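PDB 1L1L: ribonucleoside triphosphate reductase from Lactobacillus leichmannii, which reduces ribonucleoside triphosphates to 2'-deoxyribonucleoside triphosphates with adenosylcobalamin (coenzyme B12) as cofactor, acting as an allosterically regulated monomer. Local coordinates for residues D581-R593 / E704-L716. Residues are numbered along the deposited sequence; the frame is centred on the assembly and turned at random.
Sequences DPLLPALKACGYR and EITGNVEEVFSQL
Ala586 is a knob in a hole formed by Val709, Val712, Phe713 and Leu716. Its CB lies 3.9 Å from Phe713 CA. The axes of helix 583-589 and of the 709-716 part of helix 709-719 come within 8.8 Å, their directions 126° apart. Leu583 CD2 sits over one face of the Phe713 ring in a CH-pi contact, 3.7 Å from the centroid. Pro582 O meets the edge of that ring. With CG anti to the backbone N (chi1 -178°), the Phe713 ring extends to Leu583 and Pro582. Cys590 SG packs against Val712 CG2 at 3.6 Å. Ile705 CG2 makes a second CH-pi contact, over one face of the Tyr592 ring, while Ile705 CD1 reaches Tyr592 CE1.

Polar contacts lie mainly around the turns that follow helix 583-589 and precede helix 709-719. Cys590 O accepts two weak hydrogen bonds, from Thr706 N and Gly707 N. One water links Tyr592 OH to Gly707 O, with a weak bond from Val709 N. Arg593 and Glu704 form a salt bridge through two contacts: NH2 to OE2 at 2.7 Å, and NE to the syn lone pair of OE1 at 2.8 Å. The guanidinium and carboxylate planes are 29° apart, and OE1 lies out of the guanidinium plane.

Trp28 of helix 27-32 touches both Leu583 and Val709. Gly591 ends its helix in a Schellman motif, and Asn708 OD1 accepts from Glu711 N as the N-cap of helix 709-719. The result is a helix pair crossing at an oblique angle, with Ala586 as a single knob in a four-residue hole.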
loop_
_atom_site.group_PDB
_atom_site.type_symbol
_atom_site.label_atom_id
_atom_site.label_comp_id
_atom_site.label_asym_id
_atom_site.label_seq_id
_atom_site.Cartn_x
_atom_site.Cartn_y
_atom_site.Cartn_z
ATOM N N ASP A 581 -21.282 16.499 -1.140
ATOM C CA ASP A 581 -20.809 15.759 -2.298
ATOM C C ASP A 581 -21.736 15.840 -3.510
ATOM O O ASP A 581 -22.931 15.563 -3.418
ATOM C CB ASP A 581 -20.565 14.298 -1.928
ATOM C CG ASP A 581 -19.743 13.574 -2.963
ATOM O OD1 ASP A 581 -18.747 12.917 -2.579
ATOM O OD2 ASP A 581 -20.094 13.659 -4.163
ATOM N N PRO A 582 -21.182 16.224 -4.669
ATOM C CA PRO A 582 -21.915 16.357 -5.936
ATOM C C PRO A 582 -22.695 15.109 -6.356
ATOM O O PRO A 582 -23.725 15.208 -7.030
ATOM C CB PRO A 582 -20.811 16.694 -6.935
ATOM C CG PRO A 582 -19.855 17.485 -6.113
ATOM C CD PRO A 582 -19.790 16.685 -4.822
ATOM N N LEU A 583 -22.207 13.938 -5.960
ATOM C CA LEU A 583 -22.852 12.679 -6.304
ATOM C C LEU A 583 -24.178 12.373 -5.600
ATOM O O LEU A 583 -24.986 11.607 -6.114
ATOM C CB LEU A 583 -21.888 11.514 -6.042
ATOM C CG LEU A 583 -20.604 11.488 -6.869
ATOM C CD1 LEU A 583 -19.728 10.318 -6.421
ATOM C CD2 LEU A 583 -20.962 11.368 -8.362
ATOM N N LEU A 584 -24.410 12.957 -4.427
ATOM C CA LEU A 584 -25.628 12.651 -3.687
ATOM C C LEU A 584 -26.942 12.916 -4.402
ATOM O O LEU A 584 -27.847 12.085 -4.355
ATOM C CB LEU A 584 -25.637 13.363 -2.334
ATOM C CG LEU A 584 -24.687 12.788 -1.279
ATOM C CD1 LEU A 584 -24.857 13.574 0.039
ATOM C CD2 LEU A 584 -24.995 11.313 -1.055
ATOM N N PRO A 585 -27.076 14.076 -5.064
ATOM C CA PRO A 585 -28.360 14.285 -5.735
ATOM C C PRO A 585 -28.626 13.223 -6.788
ATOM O O PRO A 585 -29.758 12.786 -6.948
ATOM C CB PRO A 585 -28.248 15.709 -6.301
ATOM C CG PRO A 585 -26.787 16.005 -6.308
ATOM C CD PRO A 585 -26.230 15.278 -5.120
ATOM N N ALA A 586 -27.582 12.793 -7.490
ATOM C CA ALA A 586 -27.741 11.764 -8.504
ATOM C C ALA A 586 -28.112 10.422 -7.875
ATOM O O ALA A 586 -28.965 9.697 -8.403
ATOM C CB ALA A 586 -26.456 11.630 -9.327
ATOM N N LEU A 587 -27.484 10.080 -6.746
ATOM C CA LEU A 587 -27.789 8.815 -6.088
ATOM C C LEU A 587 -29.223 8.837 -5.557
ATOM O O LEU A 587 -29.953 7.854 -5.682
ATOM C CB LEU A 587 -26.791 8.551 -4.944
ATOM C CG LEU A 587 -25.371 8.159 -5.401
ATOM C CD1 LEU A 587 -24.388 8.350 -4.236
ATOM C CD2 LEU A 587 -25.346 6.719 -5.897
ATOM N N LYS A 588 -29.624 9.958 -4.964
ATOM C CA LYS A 588 -30.984 10.071 -4.442
ATOM C C LYS A 588 -31.994 9.945 -5.596
ATOM O O LYS A 588 -33.021 9.266 -5.475
ATOM C CB LYS A 588 -31.157 11.402 -3.712
ATOM C CG LYS A 588 -30.309 11.494 -2.435
ATOM C CD LYS A 588 -30.699 12.646 -1.527
ATOM C CE LYS A 588 -29.938 12.554 -0.195
ATOM N NZ LYS A 588 -30.304 13.641 0.766
ATOM N N ALA A 589 -31.676 10.572 -6.723
ATOM C CA ALA A 589 -32.559 10.527 -7.891
ATOM C C ALA A 589 -32.691 9.112 -8.469
ATOM O O ALA A 589 -33.674 8.799 -9.147
ATOM C CB ALA A 589 -32.039 11.485 -8.964
ATOM N N CYS A 590 -31.711 8.249 -8.205
ATOM C CA CYS A 590 -31.760 6.887 -8.721
ATOM C C CYS A 590 -32.466 5.846 -7.849
ATOM O O CYS A 590 -32.584 4.684 -8.251
ATOM C CB CYS A 590 -30.348 6.398 -9.039
ATOM S SG CYS A 590 -29.567 7.290 -10.385
ATOM N N GLY A 591 -32.920 6.239 -6.658
ATOM C CA GLY A 591 -33.625 5.302 -5.802
ATOM C C GLY A 591 -32.873 4.764 -4.587
ATOM O O GLY A 591 -33.463 4.068 -3.751
ATOM N N TYR A 592 -31.584 5.073 -4.494
ATOM C CA TYR A 592 -30.766 4.614 -3.374
ATOM C C TYR A 592 -31.291 5.182 -2.062
ATOM O O TYR A 592 -31.649 6.361 -1.992
ATOM C CB TYR A 592 -29.326 5.072 -3.561
ATOM C CG TYR A 592 -28.602 4.372 -4.681
ATOM C CD1 TYR A 592 -28.077 3.091 -4.501
ATOM C CD2 TYR A 592 -28.462 4.980 -5.930
ATOM C CE1 TYR A 592 -27.428 2.431 -5.533
ATOM C CE2 TYR A 592 -27.815 4.323 -6.974
ATOM C CZ TYR A 592 -27.305 3.053 -6.768
ATOM O OH TYR A 592 -26.680 2.388 -7.794
ATOM N N ARG A 593 -31.324 4.346 -1.029
ATOM C CA ARG A 593 -31.789 4.788 0.283
ATOM C C ARG A 593 -30.640 5.505 0.969
ATOM O O ARG A 593 -29.495 5.073 0.865
ATOM C CB ARG A 593 -32.239 3.594 1.131
ATOM C CG ARG A 593 -33.548 2.967 0.664
ATOM C CD ARG A 593 -34.201 2.099 1.747
ATOM N NE ARG A 593 -35.437 1.491 1.247
ATOM C CZ ARG A 593 -36.169 0.597 1.907
ATOM N NH1 ARG A 593 -35.804 0.187 3.115
ATOM N NH2 ARG A 593 -37.275 0.109 1.354
ATOM N N GLU A 704 -35.583 -1.215 -6.044
ATOM C CA GLU A 704 -35.838 0.182 -5.727
ATOM C C GLU A 704 -34.890 1.055 -6.524
ATOM O O GLU A 704 -35.146 2.238 -6.743
ATOM C CB GLU A 704 -35.622 0.437 -4.236
ATOM C CG GLU A 704 -36.751 -0.040 -3.345
ATOM C CD GLU A 704 -36.396 0.046 -1.876
ATOM O OE1 GLU A 704 -35.791 1.065 -1.468
ATOM O OE2 GLU A 704 -36.727 -0.905 -1.129
ATOM N N ILE A 705 -33.785 0.464 -6.956
ATOM C CA ILE A 705 -32.799 1.203 -7.720
ATOM C C ILE A 705 -32.989 0.926 -9.201
ATOM O O ILE A 705 -32.510 -0.077 -9.734
ATOM C CB ILE A 705 -31.368 0.821 -7.282
ATOM C CG1 ILE A 705 -31.234 0.998 -5.763
ATOM C CG2 ILE A 705 -30.359 1.708 -7.987
ATOM C CD1 ILE A 705 -30.028 0.316 -5.168
ATOM N N THR A 706 -33.702 1.828 -9.861
ATOM C CA THR A 706 -33.974 1.685 -11.280
ATOM C C THR A 706 -33.320 2.798 -12.089
ATOM O O THR A 706 -33.582 2.948 -13.282
ATOM C CB THR A 706 -35.499 1.676 -11.540
ATOM O OG1 THR A 706 -36.107 2.781 -10.857
ATOM C CG2 THR A 706 -36.122 0.379 -11.033
ATOM N N GLY A 707 -32.464 3.579 -11.439
ATOM C CA GLY A 707 -31.791 4.661 -12.137
ATOM C C GLY A 707 -30.313 4.361 -12.308
ATOM O O GLY A 707 -29.713 3.721 -11.442
ATOM N N ASN A 708 -29.738 4.809 -13.423
ATOM C CA ASN A 708 -28.318 4.601 -13.714
ATOM C C ASN A 708 -27.550 5.833 -13.247
ATOM O O ASN A 708 -27.485 6.848 -13.936
ATOM C CB ASN A 708 -28.114 4.386 -15.214
ATOM C CG ASN A 708 -26.665 4.159 -15.579
ATOM O OD1 ASN A 708 -25.808 5.015 -15.349
ATOM N ND2 ASN A 708 -26.381 3.002 -16.160
ATOM N N VAL A 709 -26.959 5.733 -12.064
ATOM C CA VAL A 709 -26.245 6.856 -11.488
ATOM C C VAL A 709 -25.242 7.539 -12.409
ATOM O O VAL A 709 -25.173 8.765 -12.440
ATOM C CB VAL A 709 -25.544 6.450 -10.173
ATOM C CG1 VAL A 709 -24.435 5.440 -10.454
ATOM C CG2 VAL A 709 -25.017 7.693 -9.484
ATOM N N GLU A 710 -24.473 6.767 -13.168
ATOM C CA GLU A 710 -23.500 7.377 -14.071
ATOM C C GLU A 710 -24.175 8.331 -15.059
ATOM O O GLU A 710 -23.718 9.449 -15.252
ATOM C CB GLU A 710 -22.727 6.311 -14.855
ATOM C CG GLU A 710 -21.706 6.931 -15.814
ATOM C CD GLU A 710 -20.825 5.914 -16.536
ATOM O OE1 GLU A 710 -19.961 6.361 -17.317
ATOM O OE2 GLU A 710 -20.985 4.689 -16.332
ATOM N N GLU A 711 -25.264 7.876 -15.674
ATOM C CA GLU A 711 -26.006 8.680 -16.648
ATOM C C GLU A 711 -26.737 9.853 -16.010
ATOM O O GLU A 711 -26.756 10.957 -16.548
ATOM C CB GLU A 711 -27.024 7.805 -17.384
ATOM C CG GLU A 711 -26.408 6.823 -18.364
ATOM C CD GLU A 711 -27.429 5.850 -18.933
ATOM O OE1 GLU A 711 -28.553 6.286 -19.274
ATOM O OE2 GLU A 711 -27.105 4.648 -19.052
ATOM N N VAL A 712 -27.355 9.610 -14.862
ATOM C CA VAL A 712 -28.077 10.669 -14.187
ATOM C C VAL A 712 -27.117 11.765 -13.752
ATOM O O VAL A 712 -27.438 12.950 -13.839
ATOM C CB VAL A 712 -28.842 10.108 -12.967
ATOM C CG1 VAL A 712 -29.471 11.239 -12.172
ATOM C CG2 VAL A 712 -29.913 9.127 -13.444
ATOM N N PHE A 713 -25.933 11.375 -13.277
ATOM C CA PHE A 713 -24.951 12.356 -12.829
ATOM C C PHE A 713 -24.525 13.262 -13.966
ATOM O O PHE A 713 -24.416 14.473 -13.805
ATOM C CB PHE A 713 -23.706 11.668 -12.260
ATOM C CG PHE A 713 -22.680 12.628 -11.739
ATOM C CD1 PHE A 713 -22.898 13.321 -10.548
ATOM C CD2 PHE A 713 -21.516 12.875 -12.455
ATOM C CE1 PHE A 713 -21.975 14.246 -10.082
ATOM C CE2 PHE A 713 -20.583 13.801 -11.997
ATOM C CZ PHE A 713 -20.813 14.489 -10.807
ATOM N N SER A 714 -24.269 12.659 -15.119
ATOM C CA SER A 714 -23.833 13.416 -16.283
ATOM C C SER A 714 -24.943 14.365 -16.732
ATOM O O SER A 714 -24.685 15.522 -17.071
ATOM C CB SER A 714 -23.443 12.448 -17.404
ATOM O OG SER A 714 -23.057 13.144 -18.579
ATOM N N GLN A 715 -26.180 13.877 -16.718
ATOM C CA GLN A 715 -27.324 14.697 -17.115
ATOM C C GLN A 715 -27.481 15.907 -16.192
ATOM O O GLN A 715 -27.623 17.039 -16.662
ATOM C CB GLN A 715 -28.605 13.846 -17.109
ATOM C CG GLN A 715 -29.917 14.634 -17.096
ATOM C CD GLN A 715 -30.421 14.927 -15.686
ATOM O OE1 GLN A 715 -30.541 14.019 -14.853
ATOM N NE2 GLN A 715 -30.729 16.197 -15.415
ATOM N N LEU A 716 -27.452 15.669 -14.884
ATOM C CA LEU A 716 -27.585 16.753 -13.918
ATOM C C LEU A 716 -26.431 17.731 -14.071
ATOM O O LEU A 716 -26.630 18.944 -14.133
ATOM C CB LEU A 716 -27.585 16.206 -12.484
ATOM C CG LEU A 716 -28.896 15.682 -11.896
ATOM C CD1 LEU A 716 -28.628 14.913 -10.610
ATOM C CD2 LEU A 716 -29.832 16.851 -11.642
HETATM O O HOH W 1 -27.542 3.004 -10.242
#